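Iron binding protein FbpA (Mannheimia haemolytica, PDB 1Q35) binds ferric iron in the periplasm, probably handing it to an ABC-type importer as other bacterial iron-binding proteins of its family do. Local coordinates at residues 158-161 with 162-166; 8-11 with 12-16. All blocks are in the same frame, centred on the assembly; numbering follows the deposited sequence.

How the contacts relate
The two contacts lie on opposite sides of the chain's centre, about 33 Å apart between centres and about 21 Å between nearest atoms, so they do not touch. Contact 2 comes first along the chain, in the loop that joins strand 3-8 to helix 16-26, next to the tyrosines that bind ferric iron in another structure of this protein. Contact 1 follows much later, near the C-terminal end of the long helix 141-168, and lies away from the iron-binding tyrosines. All four segments belong to the solute-binding-protein family region. Contact 2 thus belongs to the binding region of this iron-free model, while contact 1 belongs to helix packing at the far side.

Contact 1: residues 158-161 with 162-166; sequences KTKA and FLEGL
The ring of Phe-162 meets the preceding turn at its edge: the carbonyl O of Thr-159 lies near the ring plane, 4.0 Å from CD2. Closer still is Phe-162 CB, 3.4 Å from the same Thr-159 O. With CG anti to the backbone N, chi1 162° carries the ring outward from the helix axis, where it packs against Met-150 as well as Leu-122 and Ala-125. Leu-163 comes to Thr-159 O too, its CG at 3.4 Å, so two neighbouring side chains crowd one carbonyl oxygen. That oxygen is nevertheless used, for it accepts the backbone N-H of Leu-163 at 2.9 Å from N to O. Thr-159 itself is buried, and its OG1 is hydrogen-bonded to Gly-155 O one turn earlier.

On the more polar flank, Lys-160 and Glu-164 run alongside each other. The glutamate is modelled in two conformers; in the one given here the charged ends stay apart, Lys-160 NZ to Glu-164 OE1 being 5.1 Å, although the acid may still add a favourable field. The extended lysine instead carries NZ to a salt bridge with Glu-310. In this conformer Glu-164 keeps CG close to its own helix, near Lys-160 O.

Four consecutive i to i+4 backbone bonds, donated by Phe-162 through Gly-165, hold the two turns together; the one from Gly-165 N to Ala-161 O measures 3.1 Å. This is a regular amphipathic alpha-helix, with Thr-159 and Leu-163 set against Leu-307 of helix 301-311, and the lysine bridge tying the same two helices together in this solute-binding protein.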
# COMPACT_ATOMS: atom_id res chain seq x y z
N LYS A 158 -8.07 9.42 20.91
CA LYS A 158 -8.42 8.01 20.81
C LYS A 158 -7.42 7.25 19.96
O LYS A 158 -7.09 6.10 20.27
CB LYS A 158 -9.84 7.85 20.22
CG LYS A 158 -10.39 6.43 20.18
CD LYS A 158 -11.84 6.38 19.67
CE LYS A 158 -12.88 6.67 20.74
NZ LYS A 158 -14.13 7.25 20.15
N THR A 159 -6.92 7.85 18.89
CA THR A 159 -5.92 7.18 18.06
C THR A 159 -4.61 6.98 18.84
O THR A 159 -3.99 5.93 18.75
CB THR A 159 -5.69 7.91 16.73
OG1 THR A 159 -6.92 7.96 16.00
CG2 THR A 159 -4.73 7.13 15.85
N LYS A 160 -4.21 7.98 19.63
CA LYS A 160 -3.01 7.84 20.45
C LYS A 160 -3.19 6.73 21.49
O LYS A 160 -2.27 5.95 21.71
CB LYS A 160 -2.64 9.15 21.15
CG LYS A 160 -1.29 9.07 21.85
CD LYS A 160 -0.85 10.41 22.41
CE LYS A 160 0.49 10.31 23.11
NZ LYS A 160 0.95 11.64 23.58
N ALA A 161 -4.35 6.67 22.12
CA ALA A 161 -4.63 5.62 23.10
C ALA A 161 -4.54 4.25 22.43
O ALA A 161 -4.00 3.31 23.01
CB ALA A 161 -5.97 5.82 23.76
N PHE A 162 -5.07 4.13 21.21
CA PHE A 162 -4.93 2.92 20.43
C PHE A 162 -3.46 2.56 20.21
O PHE A 162 -3.06 1.42 20.42
CB PHE A 162 -5.67 3.04 19.09
CG PHE A 162 -5.23 2.02 18.08
CD1 PHE A 162 -5.59 0.69 18.21
CD2 PHE A 162 -4.42 2.39 17.02
CE1 PHE A 162 -5.17 -0.25 17.28
CE2 PHE A 162 -3.99 1.45 16.09
CZ PHE A 162 -4.37 0.13 16.23
N LEU A 163 -2.65 3.53 19.79
CA LEU A 163 -1.23 3.27 19.54
C LEU A 163 -0.50 2.85 20.80
O LEU A 163 0.39 2.01 20.74
CB LEU A 163 -0.56 4.48 18.91
CG LEU A 163 -1.00 4.79 17.47
CD1 LEU A 163 -0.44 6.12 17.02
CD2 LEU A 163 -0.59 3.69 16.51
N GLU A 164 -0.87 3.42 21.95
CA GLU A 164 -0.24 3.05 23.21
C GLU A 164 -0.57 1.61 23.57
O GLU A 164 0.31 0.85 24.01
CB GLU A 164 -0.67 4.00 24.33
CG GLU A 164 -0.19 5.43 24.17
CD GLU A 164 1.17 5.70 24.78
OE1 GLU A 164 1.40 6.85 25.18
OE2 GLU A 164 2.00 4.77 24.84
N GLY A 165 -1.82 1.20 23.36
CA GLY A 165 -2.22 -0.16 23.65
C GLY A 165 -1.61 -1.17 22.69
O GLY A 165 -1.17 -2.25 23.10
N LEU A 166 -1.57 -0.81 21.41
CA LEU A 166 -0.95 -1.65 20.40
C LEU A 166 0.53 -1.85 20.73
O LEU A 166 1.03 -2.98 20.72
CB LEU A 166 -1.13 -1.02 19.01
CG LEU A 166 -0.54 -1.81 17.85
CD1 LEU A 166 -1.21 -3.18 17.70
CD2 LEU A 166 -0.66 -1.01 16.56

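Contact 2: residues 8-11 with 12-16; sequences SYRQ and PYLIE. With FMT (formic acid), chain C.
Arg-10 sets CG anti to its carbonyl carbon (chi1 -47°) and bends at chi3 (64°), which curls the guanidinium round to Leu-14, where NH1 comes 3.7 Å from Leu-14 CB. The carbonyl O of Leu-14 stands over the centre of one guanidinium face, 3.8 Å above the plane. At the edge sits a formic acid molecule, probably from the crystallisation liquor. Arg-10 NE donates to its O1 almost straight, at 2.9 Å and 174°, while NH1 reaches O2 at 3.0 Å along a more bent path. Leu-14 CD1 closes on the same molecule from the other segment, and Arg-101 NH1 also binds it; the two arginines probably make a setting favourable to an anion. NH2 of Arg-10 forms a salt bridge with Glu-268, which helps fix the rotation of the group.

Between strand 3-8 and helix 16-26, the chain makes the strand-to-helix connection of a periplasmic binding-protein fold, with Ile-15 at the N-cap position. The turn is pinned by Leu-14 N donating to Gln-11 O at 3.0 Å, from above the carbonyl plane. Pro-12 O then accepts from both Ile-15 N and Glu-16 N. Earlier in the chain, Ser-8 OG donates to Arg-10 O, meeting one of its lone pairs in plane, and Ile-15 CG2 packs 3.8 Å from that oxygen.

Tyr-13 presents its ring edge to Gln-11 CB, 3.8 Å from CD1, while Leu-14 CG covers one face. The same tyrosine touches Tyr-199, and Leu-14 lies near Tyr-198; both of those tyrosines bind ferric iron in another crystal structure of this protein.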
# COMPACT_ATOMS: atom_id res chain seq x y z
N SER A 8 10.67 4.28 -8.91
CA SER A 8 9.74 3.31 -8.35
C SER A 8 9.93 3.07 -6.86
O SER A 8 11.00 2.67 -6.42
CB SER A 8 9.88 1.97 -9.08
OG SER A 8 8.98 1.01 -8.55
N TYR A 9 8.86 3.28 -6.10
CA TYR A 9 8.79 2.86 -4.70
C TYR A 9 8.50 1.36 -4.57
O TYR A 9 8.52 0.82 -3.46
CB TYR A 9 7.73 3.66 -3.94
CG TYR A 9 8.12 5.09 -3.69
CD1 TYR A 9 8.88 5.44 -2.58
CD2 TYR A 9 7.74 6.10 -4.57
CE1 TYR A 9 9.24 6.76 -2.35
CE2 TYR A 9 8.10 7.41 -4.35
CZ TYR A 9 8.85 7.74 -3.25
OH TYR A 9 9.20 9.06 -3.05
N ARG A 10 8.21 0.69 -5.68
CA ARG A 10 7.99 -0.76 -5.72
C ARG A 10 9.27 -1.48 -6.12
O ARG A 10 9.95 -1.06 -7.06
CB ARG A 10 6.88 -1.10 -6.72
CG ARG A 10 5.64 -0.22 -6.59
CD ARG A 10 4.36 -0.88 -7.04
NE ARG A 10 4.03 -2.03 -6.21
CZ ARG A 10 2.98 -2.82 -6.42
NH1 ARG A 10 2.77 -3.84 -5.60
NH2 ARG A 10 2.13 -2.57 -7.40
N GLN A 11 9.60 -2.56 -5.42
CA GLN A 11 10.77 -3.37 -5.74
C GLN A 11 10.52 -4.14 -7.04
O GLN A 11 9.37 -4.35 -7.42
CB GLN A 11 11.10 -4.33 -4.60
CG GLN A 11 11.64 -3.65 -3.36
CD GLN A 11 13.06 -3.17 -3.54
OE1 GLN A 11 13.93 -3.93 -3.95
NE2 GLN A 11 13.31 -1.90 -3.22
N PRO A 12 11.59 -4.54 -7.73
CA PRO A 12 11.45 -5.21 -9.03
C PRO A 12 10.43 -6.35 -9.07
O PRO A 12 9.68 -6.43 -10.02
CB PRO A 12 12.86 -5.75 -9.30
CG PRO A 12 13.76 -4.83 -8.58
CD PRO A 12 13.00 -4.36 -7.37
N TYR A 13 10.37 -7.19 -8.04
CA TYR A 13 9.50 -8.36 -8.11
C TYR A 13 8.01 -8.01 -8.22
O TYR A 13 7.23 -8.82 -8.73
CB TYR A 13 9.77 -9.34 -6.94
CG TYR A 13 9.18 -8.99 -5.58
CD1 TYR A 13 9.52 -7.81 -4.92
CD2 TYR A 13 8.32 -9.87 -4.94
CE1 TYR A 13 9.00 -7.52 -3.66
CE2 TYR A 13 7.79 -9.59 -3.69
CZ TYR A 13 8.13 -8.42 -3.06
OH TYR A 13 7.60 -8.14 -1.81
N LEU A 14 7.63 -6.81 -7.79
CA LEU A 14 6.23 -6.36 -7.85
C LEU A 14 5.92 -5.34 -8.96
O LEU A 14 4.80 -4.84 -9.04
CB LEU A 14 5.81 -5.80 -6.49
CG LEU A 14 5.67 -6.85 -5.38
CD1 LEU A 14 5.57 -6.19 -4.01
CD2 LEU A 14 4.47 -7.73 -5.63
N ILE A 15 6.88 -5.03 -9.83
CA ILE A 15 6.63 -4.07 -10.92
C ILE A 15 7.35 -4.39 -12.24
O ILE A 15 6.85 -4.04 -13.30
CB ILE A 15 6.95 -2.63 -10.44
CG1 ILE A 15 6.32 -1.57 -11.36
CG2 ILE A 15 8.45 -2.40 -10.30
CD1 ILE A 15 4.82 -1.63 -11.46
N GLU A 16 8.49 -5.07 -12.18
CA GLU A 16 9.24 -5.42 -13.38
C GLU A 16 8.42 -6.16 -14.44
O GLU A 16 8.56 -5.84 -15.61
CB GLU A 16 10.50 -6.22 -13.02
CG GLU A 16 11.50 -6.40 -14.15
CD GLU A 16 12.73 -7.16 -13.70
OE1 GLU A 16 12.89 -8.33 -14.11
OE2 GLU A 16 13.54 -6.58 -12.94
C FMT C . 4.89 -2.93 -2.79
O1 FMT C . 5.57 -2.68 -3.90
O2 FMT C . 3.69 -3.12 -2.86